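Local structure of DUF3828 domain-containing protein (Bacteroides thetaiotaomicron, 3KZT) at residues E32-S44 with D79-M92. The protein is of unknown function, a probable lipoprotein with three helices and an antiparallel four-stranded sheet, found as a two-chain assembly. Residues are numbered along the deposited sequence; the frame is centred on the assembly and turned at random.
Sequences EDFYEAYAASFMS and DPIIRAQDLGENDM. With SO4 (sulfate ion), chain F.
Over one face of the Tyr38 ring lies Ile81 CD1, 4.0 Å from the centroid and 29° off the normal, a CH-pi contact, while Asp79 OD2 sits in plane at the edges of both the Tyr38 and Phe42 rings. Leu87 CG lies over one face of Phe42, offset toward its rim, and Tyr35 takes Ile81 O at its edge. Tyr35 and Tyr38 lie on the C-terminal part of helix 13-41 and Phe42 follows it; the loop joining helix 63-75 to strand 96-101 of the antiparallel sheet packs here. Two phenol hydrogen bonds join loop and helix. Tyr38 OH donates to the syn lone pair of Asp79 OD2 at 2.6 Å. Ring and carboxylate stand 87° apart. Tyr35 OH donates to Ile81 O at 2.7 Å. Asp79 OD1 closes an Asx turn by accepting from Ile81 N, and a water bridges it to Tyr38 OH. With a phenylalanine in place of Tyr38, Asp79 OD2 would probably lose its phenol donor and the bridging water one of its acceptors. Ile81 CG2 reaches Phe34 CE2 at 3.5 Å. One residue on from Tyr38, Ala39 CB meets CG of Met92, a selenomethionine, at 3.3 Å, closer than two carbons normally approach.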
ATOM      1  N   GLU A  32      -9.169   0.296   5.892  1.00 13.16           N
ATOM      2  CA  GLU A  32      -8.390   0.251   4.625  1.00 13.59           C
ATOM      3  C   GLU A  32      -6.978   0.820   4.764  1.00 13.84           C
ATOM      4  O   GLU A  32      -6.026   0.220   4.260  1.00 14.02           O
ATOM      5  CB  GLU A  32      -9.104   1.027   3.533  1.00 13.62           C
ATOM      6  CG  GLU A  32     -10.337   0.306   2.980  1.00 14.92           C
ATOM      7  CD  GLU A  32     -11.165   1.161   2.034  1.00 15.88           C
ATOM      8  OE1 GLU A  32     -10.903   2.375   1.919  1.00 15.83           O
ATOM      9  OE2 GLU A  32     -12.087   0.600   1.395  1.00 17.92           O
ATOM     10  N   ASP A  33      -6.864   1.976   5.436  1.00 13.97           N
ATOM     11  CA  ASP A  33      -5.545   2.640   5.683  1.00 14.29           C
ATOM     12  C   ASP A  33      -4.643   1.795   6.542  1.00 13.99           C
ATOM     13  O   ASP A  33      -3.441   1.730   6.285  1.00 13.75           O
ATOM     14  CB  ASP A  33      -5.699   4.001   6.388  1.00 14.25           C
ATOM     15  CG  ASP A  33      -6.391   5.055   5.534  1.00 15.30           C
ATOM     16  OD1 ASP A  33      -6.605   4.851   4.320  1.00 17.95           O
ATOM     17  OD2 ASP A  33      -6.738   6.095   6.107  1.00 16.34           O
ATOM     18  N   PHE A  34      -5.211   1.196   7.598  1.00 14.21           N
ATOM     19  CA  PHE A  34      -4.447   0.284   8.455  1.00 14.22           C
ATOM     20  C   PHE A  34      -3.865  -0.895   7.665  1.00 14.30           C
ATOM     21  O   PHE A  34      -2.660  -1.139   7.736  1.00 14.33           O
ATOM     22  CB  PHE A  34      -5.289  -0.256   9.633  1.00 14.09           C
ATOM     23  CG  PHE A  34      -4.634  -1.389  10.345  1.00 13.94           C
ATOM     24  CD1 PHE A  34      -3.370  -1.224  10.921  1.00 13.98           C
ATOM     25  CD2 PHE A  34      -5.246  -2.651  10.417  1.00 13.23           C
ATOM     26  CE1 PHE A  34      -2.730  -2.285  11.560  1.00 13.23           C
ATOM     27  CE2 PHE A  34      -4.608  -3.718  11.069  1.00 12.95           C
ATOM     28  CZ  PHE A  34      -3.353  -3.533  11.633  1.00 13.05           C
ATOM     29  N   TYR A  35      -4.724  -1.610   6.929  1.00 14.51           N
ATOM     30  CA  TYR A  35      -4.289  -2.802   6.163  1.00 14.48           C
ATOM     31  C   TYR A  35      -3.295  -2.510   5.044  1.00 14.66           C
ATOM     32  O   TYR A  35      -2.367  -3.289   4.838  1.00 14.73           O
ATOM     33  CB  TYR A  35      -5.492  -3.638   5.654  1.00 14.62           C
ATOM     34  CG  TYR A  35      -5.974  -4.613   6.692  1.00 14.14           C
ATOM     35  CD1 TYR A  35      -6.879  -4.226   7.683  1.00 13.98           C
ATOM     36  CD2 TYR A  35      -5.496  -5.921   6.713  1.00 14.02           C
ATOM     37  CE1 TYR A  35      -7.306  -5.117   8.664  1.00 14.60           C
ATOM     38  CE2 TYR A  35      -5.912  -6.822   7.679  1.00 14.10           C
ATOM     39  CZ  TYR A  35      -6.822  -6.422   8.656  1.00 14.74           C
ATOM     40  OH  TYR A  35      -7.245  -7.301   9.618  1.00 15.05           O
ATOM     41  N   GLU A  36      -3.472  -1.391   4.340  1.00 14.83           N
ATOM     42  CA  GLU A  36      -2.503  -0.978   3.301  1.00 15.07           C
ATOM     43  C   GLU A  36      -1.144  -0.583   3.902  1.00 14.63           C
ATOM     44  O   GLU A  36      -0.098  -0.984   3.375  1.00 14.31           O
ATOM     45  CB  GLU A  36      -3.072   0.126   2.417  1.00 15.33           C
ATOM     46  CG  GLU A  36      -4.133  -0.411   1.465  1.00 17.28           C
ATOM     47  CD  GLU A  36      -4.985   0.655   0.819  1.00 20.43           C
ATOM     48  OE1 GLU A  36      -4.601   1.860   0.813  1.00 22.18           O
ATOM     49  OE2 GLU A  36      -6.061   0.279   0.300  1.00 24.36           O
ATOM     50  N   ALA A  37      -1.173   0.176   5.009  1.00 14.28           N
ATOM     51  CA  ALA A  37       0.053   0.576   5.740  1.00 13.88           C
ATOM     52  C   ALA A  37       0.764  -0.636   6.347  1.00 13.64           C
ATOM     53  O   ALA A  37       1.972  -0.786   6.198  1.00 13.35           O
ATOM     54  CB  ALA A  37      -0.288   1.578   6.837  1.00 13.58           C
ATOM     55  N   TYR A  38      -0.010  -1.489   7.024  1.00 13.59           N
ATOM     56  CA  TYR A  38       0.503  -2.721   7.648  1.00 13.58           C
ATOM     57  C   TYR A  38       1.104  -3.691   6.613  1.00 13.40           C
ATOM     58  O   TYR A  38       2.194  -4.214   6.820  1.00 13.02           O
ATOM     59  CB  TYR A  38      -0.603  -3.414   8.457  1.00 13.44           C
ATOM     60  CG  TYR A  38      -0.115  -4.530   9.338  1.00 13.88           C
ATOM     61  CD1 TYR A  38       0.716  -4.259  10.428  1.00 13.93           C
ATOM     62  CD2 TYR A  38      -0.512  -5.861   9.118  1.00 13.96           C
ATOM     63  CE1 TYR A  38       1.174  -5.277  11.260  1.00 13.69           C
ATOM     64  CE2 TYR A  38      -0.059  -6.889   9.946  1.00 13.31           C
ATOM     65  CZ  TYR A  38       0.779  -6.587  11.020  1.00 13.66           C
ATOM     66  OH  TYR A  38       1.229  -7.573  11.842  1.00 12.26           O
ATOM     67  N   ALA A  39       0.394  -3.890   5.500  1.00 13.58           N
ATOM     68  CA  ALA A  39       0.878  -4.762   4.375  1.00 13.72           C
ATOM     69  C   ALA A  39       2.216  -4.338   3.803  1.00 13.74           C
ATOM     70  O   ALA A  39       3.024  -5.188   3.460  1.00 13.97           O
ATOM     71  CB  ALA A  39      -0.108  -4.795   3.285  1.00 12.96           C
ATOM     72  N   ALA A  40       2.434  -3.021   3.685  1.00 14.06           N
ATOM     73  CA  ALA A  40       3.714  -2.478   3.202  1.00 14.36           C
ATOM     74  C   ALA A  40       4.911  -2.825   4.113  1.00 14.54           C
ATOM     75  O   ALA A  40       6.026  -2.949   3.624  1.00 14.58           O
ATOM     76  CB  ALA A  40       3.615  -0.953   3.002  1.00 14.39           C
ATOM     77  N   SER A  41       4.668  -2.993   5.422  1.00 15.03           N
ATOM     78  CA  SER A  41       5.729  -3.408   6.373  1.00 15.65           C
ATOM     79  C   SER A  41       6.317  -4.807   6.078  1.00 16.21           C
ATOM     80  O   SER A  41       7.454  -5.077   6.438  1.00 16.73           O
ATOM     81  CB  SER A  41       5.239  -3.341   7.830  1.00 15.57           C
ATOM     82  OG  SER A  41       4.388  -4.424   8.147  1.00 15.74           O
ATOM     83  N   PHE A  42       5.546  -5.672   5.406  1.00 16.79           N
ATOM     84  CA  PHE A  42       6.047  -6.975   4.948  1.00 17.30           C
ATOM     85  C   PHE A  42       7.049  -6.891   3.768  1.00 18.25           C
ATOM     86  O   PHE A  42       7.681  -7.903   3.460  1.00 18.50           O
ATOM     87  CB  PHE A  42       4.891  -7.906   4.570  1.00 17.07           C
ATOM     88  CG  PHE A  42       4.066  -8.336   5.731  1.00 16.81           C
ATOM     89  CD1 PHE A  42       3.002  -7.556   6.177  1.00 16.55           C
ATOM     90  CD2 PHE A  42       4.348  -9.538   6.394  1.00 16.77           C
ATOM     91  CE1 PHE A  42       2.235  -7.954   7.251  1.00 16.61           C
ATOM     92  CE2 PHE A  42       3.585  -9.945   7.475  1.00 16.57           C
ATOM     93  CZ  PHE A  42       2.525  -9.155   7.906  1.00 16.04           C
HETATM   94  N   MSE A  43       7.189  -5.714   3.110  1.00 19.05           N
HETATM   95  CA  MSE A  43       8.137  -5.520   1.977  0.50 19.38           C
HETATM   96  C   MSE A  43       9.602  -5.527   2.455  1.00 19.70           C
HETATM   97  O   MSE A  43      10.497  -5.922   1.714  1.00 19.97           O
HETATM   98  CB  MSE A  43       7.864  -4.185   1.248  0.50 19.43           C
HETATM   99  CG  MSE A  43       6.462  -4.029   0.614  0.50 19.44           C
HETATM  100 SE   MSE A  43       6.203  -5.180  -0.907  0.38 19.83          SE
HETATM  101  CE  MSE A  43       7.771  -4.698  -1.944  0.50 18.87           C
ATOM    102  N   SER A  44       9.840  -5.042   3.684  1.00 20.37           N
ATOM    103  CA  SER A  44      11.194  -5.045   4.293  1.00 20.89           C
ATOM    104  C   SER A  44      11.456  -6.432   4.922  1.00 21.25           C
ATOM    105  O   SER A  44      10.529  -7.052   5.455  1.00 21.32           O
ATOM    106  CB  SER A  44      11.302  -3.961   5.370  1.00 21.10           C
ATOM    107  N   ASP A  79       0.100 -14.589  11.739  1.00 13.34           N
ATOM    108  CA  ASP A  79      -0.269 -13.236  12.093  1.00 12.95           C
ATOM    109  C   ASP A  79      -1.825 -13.203  12.084  1.00 12.44           C
ATOM    110  O   ASP A  79      -2.424 -13.379  11.028  1.00 12.03           O
ATOM    111  CB  ASP A  79       0.320 -12.253  11.071  1.00 13.01           C
ATOM    112  CG  ASP A  79       0.181 -10.802  11.489  1.00 12.78           C
ATOM    113  OD1 ASP A  79      -0.727 -10.460  12.264  1.00 13.08           O
ATOM    114  OD2 ASP A  79       0.995  -9.996  11.021  1.00 12.31           O
ATOM    115  N   PRO A  80      -2.469 -12.993  13.266  1.00 11.97           N
ATOM    116  CA  PRO A  80      -3.949 -12.940  13.278  1.00 11.95           C
ATOM    117  C   PRO A  80      -4.605 -11.749  12.483  1.00 11.63           C
ATOM    118  O   PRO A  80      -5.787 -11.855  12.100  1.00 11.49           O
ATOM    119  CB  PRO A  80      -4.270 -12.826  14.778  1.00 11.99           C
ATOM    120  CG  PRO A  80      -3.092 -12.180  15.346  1.00 12.25           C
ATOM    121  CD  PRO A  80      -1.932 -12.758  14.622  1.00 11.99           C
ATOM    122  N   ILE A  81      -3.838 -10.659  12.251  1.00 11.27           N
ATOM    123  CA  ILE A  81      -4.330  -9.497  11.495  0.50 10.89           C
ATOM    124  C   ILE A  81      -4.612  -9.890  10.031  1.00 10.75           C
ATOM    125  O   ILE A  81      -5.653  -9.538   9.492  1.00 10.46           O
ATOM    126  CB  ILE A  81      -3.326  -8.298  11.545  0.50 10.96           C
ATOM    127  CG1 ILE A  81      -3.176  -7.758  12.985  0.50 10.79           C
ATOM    128  CG2 ILE A  81      -3.811  -7.143  10.628  0.50 10.75           C
ATOM    129  CD1 ILE A  81      -2.053  -6.753  13.143  0.50 10.23           C
ATOM    130  N   ILE A  82      -3.675 -10.638   9.421  1.00 10.62           N
ATOM    131  CA  ILE A  82      -3.800 -11.146   8.009  1.00 10.64           C
ATOM    132  C   ILE A  82      -4.186 -12.651   7.884  1.00 10.64           C
ATOM    133  O   ILE A  82      -4.458 -13.125   6.762  1.00 10.59           O
ATOM    134  CB  ILE A  82      -2.494 -10.865   7.147  1.00 10.68           C
ATOM    135  CG1 ILE A  82      -1.228 -11.493   7.761  1.00 11.35           C
ATOM    136  CG2 ILE A  82      -2.282  -9.365   6.985  1.00 10.64           C
ATOM    137  CD1 ILE A  82      -0.014 -11.471   6.859  1.00 11.53           C
ATOM    138  N   ARG A  83      -4.226 -13.382   9.018  1.00 10.49           N
ATOM    139  CA  ARG A  83      -4.461 -14.851   9.043  1.00 10.33           C
ATOM    140  C   ARG A  83      -3.499 -15.568   8.089  1.00 10.14           C
ATOM    141  O   ARG A  83      -3.911 -16.361   7.227  1.00 10.09           O
ATOM    142  CB  ARG A  83      -5.930 -15.188   8.754  1.00 10.47           C
ATOM    143  CG  ARG A  83      -6.854 -14.694   9.809  1.00 10.83           C
ATOM    144  CD  ARG A  83      -8.266 -15.082   9.519  1.00 11.46           C
ATOM    145  NE  ARG A  83      -9.156 -14.700  10.619  1.00 12.11           N
ATOM    146  CZ  ARG A  83     -10.457 -15.015  10.715  1.00 12.73           C
ATOM    147  NH1 ARG A  83     -11.083 -15.735   9.760  1.00 13.55           N
ATOM    148  NH2 ARG A  83     -11.155 -14.602  11.784  1.00 13.11           N
ATOM    149  N   ALA A  84      -2.219 -15.241   8.239  1.00  9.84           N
ATOM    150  CA  ALA A  84      -1.162 -15.762   7.387  1.00 10.02           C
ATOM    151  C   ALA A  84       0.175 -15.463   8.044  1.00 10.42           C
ATOM    152  O   ALA A  84       0.235 -14.663   8.981  1.00 10.21           O
ATOM    153  CB  ALA A  84      -1.225 -15.123   6.029  1.00  9.71           C
ATOM    154  N   GLN A  85       1.227 -16.122   7.571  1.00 10.55           N
ATOM    155  CA  GLN A  85       2.600 -15.848   8.038  1.00 11.09           C
ATOM    156  C   GLN A  85       3.211 -14.640   7.319  1.00 11.39           C
ATOM    157  O   GLN A  85       3.984 -13.886   7.906  1.00 11.60           O
ATOM    158  CB  GLN A  85       3.504 -17.050   7.793  1.00 11.00           C
ATOM    159  CG  GLN A  85       3.125 -18.296   8.583  1.00 11.10           C
ATOM    160  CD  GLN A  85       4.152 -19.430   8.441  1.00 11.09           C
ATOM    161  OE1 GLN A  85       5.283 -19.214   8.003  1.00 11.39           O
ATOM    162  NE2 GLN A  85       3.754 -20.635   8.826  1.00  9.86           N
ATOM    163  N   ASP A  86       2.896 -14.509   6.030  1.00 11.94           N
ATOM    164  CA  ASP A  86       3.443 -13.477   5.179  1.00 12.27           C
ATOM    165  C   ASP A  86       2.386 -13.160   4.106  1.00 12.58           C
ATOM    166  O   ASP A  86       1.372 -13.881   3.986  1.00 12.41           O
ATOM    167  CB  ASP A  86       4.744 -14.022   4.534  1.00 12.35           C
ATOM    168  CG  ASP A  86       5.710 -12.940   4.096  1.00 12.73           C
ATOM    169  OD1 ASP A  86       5.334 -11.744   3.993  1.00 12.69           O
ATOM    170  OD2 ASP A  86       6.874 -13.297   3.840  1.00 13.20           O
ATOM    171  N   LEU A  87       2.618 -12.079   3.363  1.00 12.91           N
ATOM    172  CA  LEU A  87       1.756 -11.644   2.280  1.00 13.33           C
ATOM    173  C   LEU A  87       2.500 -11.751   0.971  1.00 13.71           C
ATOM    174  O   LEU A  87       3.671 -11.382   0.894  1.00 13.84           O
ATOM    175  CB  LEU A  87       1.346 -10.177   2.482  1.00 13.36           C
ATOM    176  CG  LEU A  87       0.441  -9.856   3.665  1.00 12.97           C
ATOM    177  CD1 LEU A  87       0.391  -8.365   3.915  1.00 12.41           C
ATOM    178  CD2 LEU A  87      -0.957 -10.418   3.429  1.00 12.14           C
ATOM    179  N   GLY A  88       1.824 -12.277  -0.051  1.00 14.26           N
ATOM    180  CA  GLY A  88       2.286 -12.181  -1.428  1.00 14.83           C
ATOM    181  C   GLY A  88       2.049 -10.734  -1.836  1.00 15.37           C
ATOM    182  O   GLY A  88       1.142 -10.081  -1.305  1.00 15.19           O
ATOM    183  N   GLU A  89       2.851 -10.228  -2.770  1.00 15.86           N
ATOM    184  CA  GLU A  89       2.759  -8.803  -3.180  1.00 16.27           C
ATOM    185  C   GLU A  89       1.429  -8.400  -3.906  1.00 16.28           C
ATOM    186  O   GLU A  89       1.072  -7.232  -3.903  1.00 16.65           O
ATOM    187  CB  GLU A  89       3.999  -8.402  -3.996  1.00 16.42           C
ATOM    188  CG  GLU A  89       4.127  -6.889  -4.217  1.00 16.73           C
ATOM    189  CD  GLU A  89       5.517  -6.436  -4.584  1.00 16.82           C
ATOM    190  OE1 GLU A  89       6.347  -7.248  -5.054  1.00 17.16           O
ATOM    191  OE2 GLU A  89       5.774  -5.244  -4.398  1.00 17.27           O
ATOM    192  N   ASN A  90       0.721  -9.378  -4.505  1.00 16.51           N
ATOM    193  CA  ASN A  90      -0.623  -9.147  -5.119  1.00 16.48           C
ATOM    194  C   ASN A  90      -1.837  -9.310  -4.149  1.00 16.58           C
ATOM    195  O   ASN A  90      -2.987  -9.068  -4.560  1.00 16.37           O
ATOM    196  CB  ASN A  90      -0.829 -10.075  -6.345  1.00 16.25           C
ATOM    197  CG  ASN A  90       0.088  -9.728  -7.524  1.00 16.28           C
ATOM    198  OD1 ASN A  90       0.347  -8.557  -7.812  1.00 16.70           O
ATOM    199  ND2 ASN A  90       0.547 -10.753  -8.230  1.00 15.11           N
ATOM    200  N   ASP A  91      -1.588  -9.690  -2.883  1.00 16.51           N
ATOM    201  CA  ASP A  91      -2.685 -10.001  -1.929  1.00 16.54           C
ATOM    202  C   ASP A  91      -3.558  -8.804  -1.565  1.00 16.29           C
ATOM    203  O   ASP A  91      -4.793  -8.890  -1.656  1.00 15.99           O
ATOM    204  CB  ASP A  91      -2.135 -10.644  -0.643  1.00 16.57           C
ATOM    205  CG  ASP A  91      -1.529 -12.023  -0.869  1.00 16.32           C
ATOM    206  OD1 ASP A  91      -1.614 -12.596  -1.983  1.00 16.11           O
ATOM    207  OD2 ASP A  91      -0.949 -12.544   0.093  1.00 15.83           O
HETATM  208  N   MSE A  92      -2.923  -7.693  -1.183  1.00 16.24           N
HETATM  209  CA  MSE A  92      -3.671  -6.463  -0.815  1.00 16.09           C
HETATM  210  C   MSE A  92      -4.380  -5.745  -1.931  1.00 16.37           C
HETATM  211  O   MSE A  92      -5.248  -4.935  -1.643  1.00 16.08           O
HETATM  212  CB  MSE A  92      -2.818  -5.480  -0.019  1.00 15.88           C
HETATM  213  CG  MSE A  92      -2.595  -5.883   1.375  1.00 15.09           C
HETATM  214 SE   MSE A  92      -4.155  -6.179   2.478  0.75 12.57          SE
HETATM  215  CE  MSE A  92      -3.432  -7.651   3.571  1.00 15.21           C
TER
HETATM  216  S   SO4 F 204     -14.306 -15.763  11.962  0.70 60.55           S
HETATM  217  O1  SO4 F 204     -13.688 -14.958  13.018  0.70 60.49           O
HETATM  218  O2  SO4 F 204     -13.789 -15.372  10.655  0.70 60.20           O
HETATM  219  O3  SO4 F 204     -15.754 -15.558  11.983  0.70 60.90           O
HETATM  220  O4  SO4 F 204     -14.008 -17.177  12.195  0.70 60.90           O
HETATM  221  O   HOH W   1       0.321  -9.094  14.307  1.00 17.63           O
HETATM  222  O   HOH W   2       7.867 -10.615   4.495  1.00 18.74           O